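Local coordinates for Kit ligand (Mus musculus, PDB 2O27), which binds and dimerises the receptor tyrosine kinase KIT as a non-covalent homodimeric cytokine, supporting blood-cell formation, gamete formation, mast-cell development and pigmentation, at residues Gly67-Asn70 / Tyr71-Ile74; Phe113-Ile116 / Phe117-Ile121; Ser120-Ala123 / Phe124-Phe127. All coordinates share one frame; numbering follows the deposited sequence.

Interaction 1: Gly67-Asn70 / Tyr71-Ile74; sequences GLSN and YSII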
ATOM      1  N   GLY A  67      -2.422  -9.829  14.396  1.00 56.35           N
ATOM      2  CA  GLY A  67      -3.327  -9.662  13.277  1.00 55.03           C
ATOM      3  C   GLY A  67      -2.790  -9.989  11.894  1.00 53.90           C
ATOM      4  O   GLY A  67      -3.332  -9.502  10.895  1.00 53.97           O
ATOM      5  N   LEU A  68      -1.751 -10.816  11.814  1.00 51.01           N
ATOM      6  CA  LEU A  68      -1.186 -11.176  10.513  1.00 49.22           C
ATOM      7  C   LEU A  68      -0.986  -9.887   9.726  1.00 46.22           C
ATOM      8  O   LEU A  68      -1.774  -9.549   8.853  1.00 47.06           O
ATOM      9  CB  LEU A  68      -2.149 -12.088   9.749  1.00 51.00           C
ATOM     10  CG  LEU A  68      -1.667 -13.466   9.306  1.00 52.93           C
ATOM     11  CD1 LEU A  68      -2.763 -14.136   8.494  1.00 55.68           C
ATOM     12  CD2 LEU A  68      -0.410 -13.335   8.483  1.00 53.84           C
ATOM     13  N   SER A  69       0.068  -9.164  10.056  1.00 41.17           N
ATOM     14  CA  SER A  69       0.361  -7.913   9.406  1.00 37.82           C
ATOM     15  C   SER A  69       1.121  -8.110   8.109  1.00 37.26           C
ATOM     16  O   SER A  69       1.686  -9.170   7.864  1.00 38.18           O
ATOM     17  CB  SER A  69       1.181  -7.036  10.345  1.00 36.26           C
ATOM     18  OG  SER A  69       2.460  -7.585  10.592  1.00 33.31           O
ATOM     19  N   ASN A  70       1.134  -7.077   7.284  1.00 35.38           N
ATOM     20  CA  ASN A  70       1.851  -7.127   6.033  1.00 35.09           C
ATOM     21  C   ASN A  70       3.332  -7.303   6.339  1.00 33.77           C
ATOM     22  O   ASN A  70       4.023  -8.071   5.663  1.00 32.68           O
ATOM     23  CB  ASN A  70       1.606  -5.834   5.236  1.00 34.88           C
ATOM     24  CG  ASN A  70       0.175  -5.731   4.727  1.00 34.25           C
ATOM     25  OD1 ASN A  70      -0.621  -6.649   4.913  1.00 35.92           O
ATOM     26  ND2 ASN A  70      -0.152  -4.617   4.077  1.00 30.63           N
ATOM     27  N   TYR A  71       3.813  -6.616   7.377  1.00 32.40           N
ATOM     28  CA  TYR A  71       5.223  -6.712   7.739  1.00 32.68           C
ATOM     29  C   TYR A  71       5.619  -8.170   7.970  1.00 32.12           C
ATOM     30  O   TYR A  71       6.600  -8.641   7.410  1.00 31.48           O
ATOM     31  CB  TYR A  71       5.551  -5.895   9.018  1.00 30.78           C
ATOM     32  CG  TYR A  71       7.019  -5.911   9.392  1.00 28.65           C
ATOM     33  CD1 TYR A  71       7.872  -4.889   8.978  1.00 28.32           C
ATOM     34  CD2 TYR A  71       7.574  -6.974  10.106  1.00 29.76           C
ATOM     35  CE1 TYR A  71       9.250  -4.918   9.261  1.00 28.39           C
ATOM     36  CE2 TYR A  71       8.957  -7.013  10.393  1.00 29.66           C
ATOM     37  CZ  TYR A  71       9.774  -5.973   9.962  1.00 30.63           C
ATOM     38  OH  TYR A  71      11.119  -5.964  10.235  1.00 35.58           O
ATOM     39  N   SER A  72       4.846  -8.877   8.791  1.00 32.18           N
ATOM     40  CA  SER A  72       5.141 -10.279   9.110  1.00 32.83           C
ATOM     41  C   SER A  72       5.139 -11.216   7.898  1.00 32.53           C
ATOM     42  O   SER A  72       6.069 -12.001   7.723  1.00 31.86           O
ATOM     43  CB  SER A  72       4.150 -10.795  10.162  1.00 34.92           C
ATOM     44  OG  SER A  72       2.807 -10.553   9.768  1.00 44.21           O
ATOM     45  N   ILE A  73       4.089 -11.145   7.079  1.00 33.39           N
ATOM     46  CA  ILE A  73       3.990 -11.987   5.890  1.00 33.43           C
ATOM     47  C   ILE A  73       5.169 -11.720   4.937  1.00 31.51           C
ATOM     48  O   ILE A  73       5.837 -12.635   4.473  1.00 32.71           O
ATOM     49  CB  ILE A  73       2.665 -11.716   5.110  1.00 34.26           C
ATOM     50  CG1 ILE A  73       1.448 -11.856   6.031  1.00 36.16           C
ATOM     51  CG2 ILE A  73       2.535 -12.704   3.965  1.00 34.39           C
ATOM     52  CD1 ILE A  73       0.136 -11.333   5.384  1.00 36.29           C
ATOM     53  N   ILE A  74       5.415 -10.454   4.642  1.00 31.40           N
ATOM     54  CA  ILE A  74       6.505 -10.089   3.748  1.00 30.96           C
ATOM     55  C   ILE A  74       7.848 -10.569   4.311  1.00 32.82           C
ATOM     56  O   ILE A  74       8.713 -11.074   3.573  1.00 32.77           O
ATOM     57  CB  ILE A  74       6.564  -8.550   3.563  1.00 29.18           C
ATOM     58  CG1 ILE A  74       5.345  -8.076   2.770  1.00 30.53           C
ATOM     59  CG2 ILE A  74       7.876  -8.136   2.885  1.00 28.01           C
ATOM     60  CD1 ILE A  74       5.162  -6.535   2.760  1.00 28.08           C
TER
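Ser-69 and Ser-72 meet where the chain turns into helix 70-91, and the polar atoms there are closely spaced. Ser-69 is the N-cap: its OG accepts the amide of Ser-72, N to OG 3.3 Å with a nearly straight N-H...O angle of 166°. The same OG is also hydrogen-bonded to Ile-64 O, which fixes the rotation of the hydroxyl. In return, Ser-72 OG donates to the Ser-69 carbonyl O at 2.6 Å, tilted 30° from the carbonyl plane. With chi1 at 52°, this hydroxyl sits between its own N and C, and that folds it back over the first turn. Ser-69 O takes a second donor, Ile-73 N at 3.2 Å, so the carbonyl of the buried Ser-69 serves both a side chain and the helix ladder. The next rung is Ile-74 N to Asn-70 O, 2.9 Å.

Packing is tightest beside these serines. Leu-68 CD2 lies 3.4 Å from Ile-73 CG1, inside normal carbon-carbon contact distance, the two side chains crossing at about a right angle. Leu-68 directly precedes the cap and Ile-73 is four residues beyond it, which is the spacing of a hydrophobic staple. The looser side belongs to Tyr-71: its CB passes Ser-69 OG at 3.9 Å, but with CG opposite the backbone N the ring extends from the turn and is partly exposed. Leu-68 itself, despite its staple contact, is largely at the surface.

Asn-70 ND2 is bonded to Asn-19 O, and Leu-16 of helix 13-18 touches Asn-70, Ile-73 and Ile-74. Ser-69 packs on Leu-68 of the second subunit, placing this helix start at the dimer interface, while Tyr-71 and Ile-74 lean on the end of helix 43-58.

Interaction 2: Phe113-Ile116 / Phe117-Ile121; sequences FFSI and FNRSI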
ATOM      1  N   PHE A 113       3.146  -8.677  -9.035  1.00 29.86           N
ATOM      2  CA  PHE A 113       4.425  -8.911  -8.416  1.00 30.24           C
ATOM      3  C   PHE A 113       4.462 -10.309  -7.833  1.00 30.15           C
ATOM      4  O   PHE A 113       5.392 -11.086  -8.092  1.00 29.47           O
ATOM      5  CB  PHE A 113       4.679  -7.919  -7.293  1.00 27.44           C
ATOM      6  CG  PHE A 113       5.945  -8.181  -6.558  1.00 24.77           C
ATOM      7  CD1 PHE A 113       7.163  -7.804  -7.104  1.00 26.64           C
ATOM      8  CD2 PHE A 113       5.932  -8.847  -5.344  1.00 24.14           C
ATOM      9  CE1 PHE A 113       8.353  -8.086  -6.457  1.00 23.25           C
ATOM     10  CE2 PHE A 113       7.111  -9.135  -4.693  1.00 23.77           C
ATOM     11  CZ  PHE A 113       8.333  -8.750  -5.258  1.00 23.30           C
ATOM     12  N   PHE A 114       3.431 -10.616  -7.058  1.00 32.25           N
ATOM     13  CA  PHE A 114       3.352 -11.892  -6.390  1.00 34.88           C
ATOM     14  C   PHE A 114       3.011 -13.060  -7.301  1.00 37.15           C
ATOM     15  O   PHE A 114       3.097 -14.222  -6.888  1.00 37.84           O
ATOM     16  CB  PHE A 114       2.409 -11.785  -5.196  1.00 32.70           C
ATOM     17  CG  PHE A 114       3.012 -11.012  -4.040  1.00 35.34           C
ATOM     18  CD1 PHE A 114       2.614  -9.714  -3.765  1.00 33.90           C
ATOM     19  CD2 PHE A 114       4.047 -11.577  -3.274  1.00 34.65           C
ATOM     20  CE1 PHE A 114       3.245  -8.977  -2.743  1.00 38.29           C
ATOM     21  CE2 PHE A 114       4.675 -10.848  -2.267  1.00 35.97           C
ATOM     22  CZ  PHE A 114       4.279  -9.551  -2.002  1.00 35.77           C
ATOM     23  N   SER A 115       2.633 -12.736  -8.538  1.00 37.56           N
ATOM     24  CA  SER A 115       2.356 -13.745  -9.555  1.00 40.98           C
ATOM     25  C   SER A 115       3.729 -14.185 -10.066  1.00 38.34           C
ATOM     26  O   SER A 115       3.956 -15.364 -10.307  1.00 39.00           O
ATOM     27  CB  SER A 115       1.548 -13.137 -10.702  1.00 43.95           C
ATOM     28  OG  SER A 115       1.455 -14.042 -11.790  1.00 49.85           O
ATOM     29  N   ILE A 116       4.633 -13.215 -10.231  1.00 37.82           N
ATOM     30  CA  ILE A 116       6.001 -13.461 -10.673  1.00 36.69           C
ATOM     31  C   ILE A 116       6.717 -14.277  -9.612  1.00 36.76           C
ATOM     32  O   ILE A 116       7.530 -15.146  -9.923  1.00 36.19           O
ATOM     33  CB  ILE A 116       6.808 -12.143 -10.843  1.00 37.02           C
ATOM     34  CG1 ILE A 116       6.088 -11.201 -11.809  1.00 38.51           C
ATOM     35  CG2 ILE A 116       8.207 -12.447 -11.297  1.00 37.38           C
ATOM     36  CD1 ILE A 116       5.604 -11.868 -13.078  1.00 36.59           C
ATOM     37  N   PHE A 117       6.418 -13.951  -8.357  1.00 37.39           N
ATOM     38  CA  PHE A 117       7.003 -14.610  -7.197  1.00 38.18           C
ATOM     39  C   PHE A 117       6.564 -16.077  -7.166  1.00 38.34           C
ATOM     40  O   PHE A 117       7.393 -16.982  -7.028  1.00 38.05           O
ATOM     41  CB  PHE A 117       6.552 -13.872  -5.923  1.00 35.94           C
ATOM     42  CG  PHE A 117       6.946 -14.553  -4.648  1.00 35.97           C
ATOM     43  CD1 PHE A 117       8.060 -14.133  -3.928  1.00 34.63           C
ATOM     44  CD2 PHE A 117       6.220 -15.638  -4.182  1.00 35.87           C
ATOM     45  CE1 PHE A 117       8.439 -14.793  -2.770  1.00 35.39           C
ATOM     46  CE2 PHE A 117       6.599 -16.302  -3.022  1.00 36.43           C
ATOM     47  CZ  PHE A 117       7.711 -15.879  -2.315  1.00 35.67           C
ATOM     48  N   ASN A 118       5.260 -16.306  -7.289  1.00 39.31           N
ATOM     49  CA  ASN A 118       4.715 -17.665  -7.286  1.00 40.43           C
ATOM     50  C   ASN A 118       5.256 -18.475  -8.443  1.00 41.40           C
ATOM     51  O   ASN A 118       5.566 -19.657  -8.289  1.00 40.73           O
ATOM     52  CB  ASN A 118       3.198 -17.636  -7.365  1.00 41.00           C
ATOM     53  CG  ASN A 118       2.565 -17.417  -6.025  1.00 40.78           C
ATOM     54  OD1 ASN A 118       1.387 -17.098  -5.928  1.00 44.67           O
ATOM     55  ND2 ASN A 118       3.346 -17.606  -4.969  1.00 40.76           N
ATOM     56  N   ARG A 119       5.377 -17.842  -9.603  1.00 41.52           N
ATOM     57  CA  ARG A 119       5.912 -18.549 -10.753  1.00 44.23           C
ATOM     58  C   ARG A 119       7.396 -18.867 -10.570  1.00 43.69           C
ATOM     59  O   ARG A 119       7.850 -19.900 -11.039  1.00 43.48           O
ATOM     60  CB  ARG A 119       5.659 -17.753 -12.039  1.00 47.27           C
ATOM     61  CG  ARG A 119       4.188 -17.813 -12.469  1.00 52.53           C
ATOM     62  CD  ARG A 119       3.874 -17.046 -13.753  1.00 57.59           C
ATOM     63  NE  ARG A 119       3.580 -15.632 -13.526  1.00 61.20           N
ATOM     64  CZ  ARG A 119       2.914 -14.858 -14.382  1.00 63.10           C
ATOM     65  NH1 ARG A 119       2.464 -15.360 -15.526  1.00 62.67           N
ATOM     66  NH2 ARG A 119       2.697 -13.580 -14.096  1.00 63.18           N
ATOM     67  N   SER A 120       8.148 -18.003  -9.883  1.00 43.00           N
ATOM     68  CA  SER A 120       9.569 -18.274  -9.654  1.00 42.77           C
ATOM     69  C   SER A 120       9.682 -19.441  -8.680  1.00 42.09           C
ATOM     70  O   SER A 120      10.487 -20.351  -8.855  1.00 41.70           O
ATOM     71  CB  SER A 120      10.287 -17.056  -9.057  1.00 42.45           C
ATOM     72  OG  SER A 120      10.477 -16.037 -10.020  1.00 44.20           O
ATOM     73  N   ILE A 121       8.868 -19.395  -7.640  1.00 42.77           N
ATOM     74  CA  ILE A 121       8.860 -20.447  -6.645  1.00 43.48           C
ATOM     75  C   ILE A 121       8.560 -21.789  -7.296  1.00 43.96           C
ATOM     76  O   ILE A 121       9.239 -22.778  -7.033  1.00 43.88           O
ATOM     77  CB  ILE A 121       7.807 -20.163  -5.579  1.00 41.19           C
ATOM     78  CG1 ILE A 121       8.210 -18.910  -4.799  1.00 42.87           C
ATOM     79  CG2 ILE A 121       7.634 -21.378  -4.677  1.00 43.20           C
ATOM     80  CD1 ILE A 121       9.577 -19.004  -4.126  1.00 39.67           C
TER
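The carbonyl O of Ile-116 is held twice by Ser-120, once by its amide N at 2.9 Å and once by its hydroxyl OG at 3.1 Å. The two donors arrive from opposite faces of the carbonyl plane, each tilted 30° from it, so neither displaces the other. A chi1 of -73° puts OG beside the serine's own N, and from there it reaches back one turn. The buried hydroxyl thus has its partner within its own helix, although its surroundings are apolar: Met-46 and Leu-50 of helix 43-58, together with Met-34 and Trp-42.

One residue earlier, Ser-115 O receives Arg-119 N at 2.9 Å and, weakly, Arg-119 NE at 3.3 Å. A bend at chi3 (-86°) brings the guanidinium back over this turn. Ser-115 OG comes to 2.7 Å from Arg-119 NH2, yet it lies over a face of the flat group, where no N-H points, and the angle does not make a hydrogen bond. Ile-116 CD1 approaches NH2 obliquely at 3.5 Å.

The apolar side is built differently. Phe-113 offers a ring edge, with CD2 over the centre of one face of the Phe-114 ring. Phe-117 CB lies 4.3 Å from Phe-114 CD2 while its own ring runs on to Leu-77 and Val-81 of helix 70-91.

Helix 110-124 is therefore amphipathic here: the rings of Phe-113, Phe-114 and Phe-117 enter the bundle core, while Arg-119 is exposed and Ser-115 partly so. Because the guanidinium holds the backbone through one weak bond and otherwise has only the Ser-115 hydroxyl over one face, without a hydrogen bond, within this turn it is probably held less firmly than Ser-120.

Interaction 3: Ser120-Ala123 / Phe124-Phe127; sequences SIDA and FKDF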
ATOM      1  N   SER A 120       8.148 -18.003  -9.883  1.00 43.00           N
ATOM      2  CA  SER A 120       9.569 -18.274  -9.654  1.00 42.77           C
ATOM      3  C   SER A 120       9.682 -19.441  -8.680  1.00 42.09           C
ATOM      4  O   SER A 120      10.487 -20.351  -8.855  1.00 41.70           O
ATOM      5  CB  SER A 120      10.287 -17.056  -9.057  1.00 42.45           C
ATOM      6  OG  SER A 120      10.477 -16.037 -10.020  1.00 44.20           O
ATOM      7  N   ILE A 121       8.868 -19.395  -7.640  1.00 42.77           N
ATOM      8  CA  ILE A 121       8.860 -20.447  -6.645  1.00 43.48           C
ATOM      9  C   ILE A 121       8.560 -21.789  -7.296  1.00 43.96           C
ATOM     10  O   ILE A 121       9.239 -22.778  -7.033  1.00 43.88           O
ATOM     11  CB  ILE A 121       7.807 -20.163  -5.579  1.00 41.19           C
ATOM     12  CG1 ILE A 121       8.210 -18.910  -4.799  1.00 42.87           C
ATOM     13  CG2 ILE A 121       7.634 -21.378  -4.677  1.00 43.20           C
ATOM     14  CD1 ILE A 121       9.577 -19.004  -4.126  1.00 39.67           C
ATOM     15  N   ASP A 122       7.543 -21.813  -8.151  1.00 45.43           N
ATOM     16  CA  ASP A 122       7.170 -23.045  -8.827  1.00 47.82           C
ATOM     17  C   ASP A 122       8.306 -23.556  -9.684  1.00 48.14           C
ATOM     18  O   ASP A 122       8.601 -24.746  -9.676  1.00 48.76           O
ATOM     19  CB  ASP A 122       5.913 -22.839  -9.674  1.00 49.94           C
ATOM     20  CG  ASP A 122       4.676 -22.634  -8.824  1.00 52.80           C
ATOM     21  OD1 ASP A 122       4.684 -23.085  -7.660  1.00 52.90           O
ATOM     22  OD2 ASP A 122       3.695 -22.035  -9.314  1.00 56.62           O
ATOM     23  N   ALA A 123       8.953 -22.649 -10.408  1.00 49.66           N
ATOM     24  CA  ALA A 123      10.071 -23.017 -11.259  1.00 51.95           C
ATOM     25  C   ALA A 123      11.157 -23.670 -10.408  1.00 53.80           C
ATOM     26  O   ALA A 123      11.810 -24.622 -10.831  1.00 52.00           O
ATOM     27  CB  ALA A 123      10.615 -21.788 -11.949  1.00 52.35           C
ATOM     28  N   PHE A 124      11.349 -23.140  -9.207  1.00 57.35           N
ATOM     29  CA  PHE A 124      12.341 -23.676  -8.290  1.00 59.54           C
ATOM     30  C   PHE A 124      11.927 -25.087  -7.937  1.00 61.56           C
ATOM     31  O   PHE A 124      12.762 -25.964  -7.796  1.00 62.08           O
ATOM     32  CB  PHE A 124      12.401 -22.836  -7.016  1.00 59.21           C
ATOM     33  CG  PHE A 124      13.392 -23.337  -6.009  1.00 59.76           C
ATOM     34  CD1 PHE A 124      14.757 -23.140  -6.196  1.00 60.40           C
ATOM     35  CD2 PHE A 124      12.962 -24.012  -4.867  1.00 60.10           C
ATOM     36  CE1 PHE A 124      15.680 -23.603  -5.262  1.00 60.77           C
ATOM     37  CE2 PHE A 124      13.873 -24.481  -3.926  1.00 59.84           C
ATOM     38  CZ  PHE A 124      15.235 -24.277  -4.122  1.00 61.20           C
ATOM     39  N   LYS A 125      10.623 -25.302  -7.810  1.00 65.30           N
ATOM     40  CA  LYS A 125      10.094 -26.611  -7.452  1.00 68.44           C
ATOM     41  C   LYS A 125      10.219 -27.659  -8.551  1.00 69.84           C
ATOM     42  O   LYS A 125       9.734 -28.776  -8.396  1.00 70.57           O
ATOM     43  CB  LYS A 125       8.622 -26.498  -7.046  1.00 69.42           C
ATOM     44  CG  LYS A 125       8.349 -25.584  -5.860  1.00 71.62           C
ATOM     45  CD  LYS A 125       6.961 -25.842  -5.281  1.00 73.81           C
ATOM     46  CE  LYS A 125       5.876 -25.712  -6.347  1.00 76.65           C
ATOM     47  NZ  LYS A 125       4.529 -26.125  -5.852  1.00 78.40           N
ATOM     48  N   ASP A 126      10.864 -27.315  -9.660  1.00 71.74           N
ATOM     49  CA  ASP A 126      11.007 -28.270 -10.757  1.00 72.70           C
ATOM     50  C   ASP A 126      12.311 -28.036 -11.492  1.00 72.75           C
ATOM     51  O   ASP A 126      12.458 -28.393 -12.659  1.00 72.14           O
ATOM     52  CB  ASP A 126       9.837 -28.130 -11.733  1.00 74.43           C
ATOM     53  CG  ASP A 126       8.487 -28.182 -11.040  1.00 75.71           C
ATOM     54  OD1 ASP A 126       8.199 -29.192 -10.359  1.00 76.26           O
ATOM     55  OD2 ASP A 126       7.712 -27.211 -11.178  1.00 76.01           O
ATOM     56  N   PHE A 127      13.258 -27.430 -10.792  1.00 74.42           N
ATOM     57  CA  PHE A 127      14.560 -27.135 -11.360  1.00 75.55           C
ATOM     58  C   PHE A 127      15.328 -28.425 -11.612  1.00 76.03           C
ATOM     59  O   PHE A 127      14.765 -29.410 -12.087  1.00 77.02           O
ATOM     60  CB  PHE A 127      15.344 -26.247 -10.401  1.00 75.32           C
ATOM     61  CG  PHE A 127      16.588 -25.671 -10.995  1.00 76.13           C
ATOM     62  CD1 PHE A 127      16.509 -24.710 -11.994  1.00 75.81           C
ATOM     63  CD2 PHE A 127      17.842 -26.080 -10.550  1.00 76.50           C
ATOM     64  CE1 PHE A 127      17.663 -24.160 -12.542  1.00 76.13           C
ATOM     65  CE2 PHE A 127      19.000 -25.538 -11.088  1.00 76.44           C
ATOM     66  CZ  PHE A 127      18.912 -24.576 -12.087  1.00 76.70           C
TER
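Ser-120 O accepts Phe-124 N at 2.9 Å, a regular i to i+4 bond near the end of helix 110-124. Ile-121 O does the same for Lys-125 N at 3.0 Å, and its CG2 lies a loose 4.4 Å from Lys-125 CG. At Asp-122 the pattern changes: its carbonyl O stands 2.8 Å from Lys-125 N, but the N-H...O angle of 116° makes this second bond weak. The Asp-122 carboxylate runs side by side with the lysine chain, which bends at chi3 (-55°), so that OD1 meets Lys-125 NZ in a long salt bridge of 3.5 Å, with CE nearer, at 3.2 Å. Ala-123 O ends the series, taking Asp-126 N at 3.1 Å. This i to i+3 bond marks the departure from the i to i+4 pattern as the chain leaves the helix, while the charged pair remains at the surface.

On the inner side, with CG swung away from its own amide, Phe-124 reaches Leu-84, Cys-87 and Met-88 of helix 70-91 and Leu-43 of helix 43-58. Cys-87 is itself disulfide-linked to Cys-2. Beyond the helix, Phe-127 rests on the loop residues Ser-39 and His-40.

Interactions 2 and 3 are overlapping stretches of helix 110-124 and its end, sharing Ser-120 and Ile-121, with centres about 10 Å apart; interaction 2 lies in the core of the four-helix cytokine fold and interaction 3 at the helix end. Interaction 1 opens a different helix, 70-91, against which both of the others pack further along. Its centre is about 18 Å from that of interaction 2 and about 24 Å from that of interaction 3; it touches neither, the nearest atoms being about 5 Å and about 11 Å away. Interaction 1 alone reaches the second subunit, placing it at the dimer interface of a cytokine that pairs two KIT receptors.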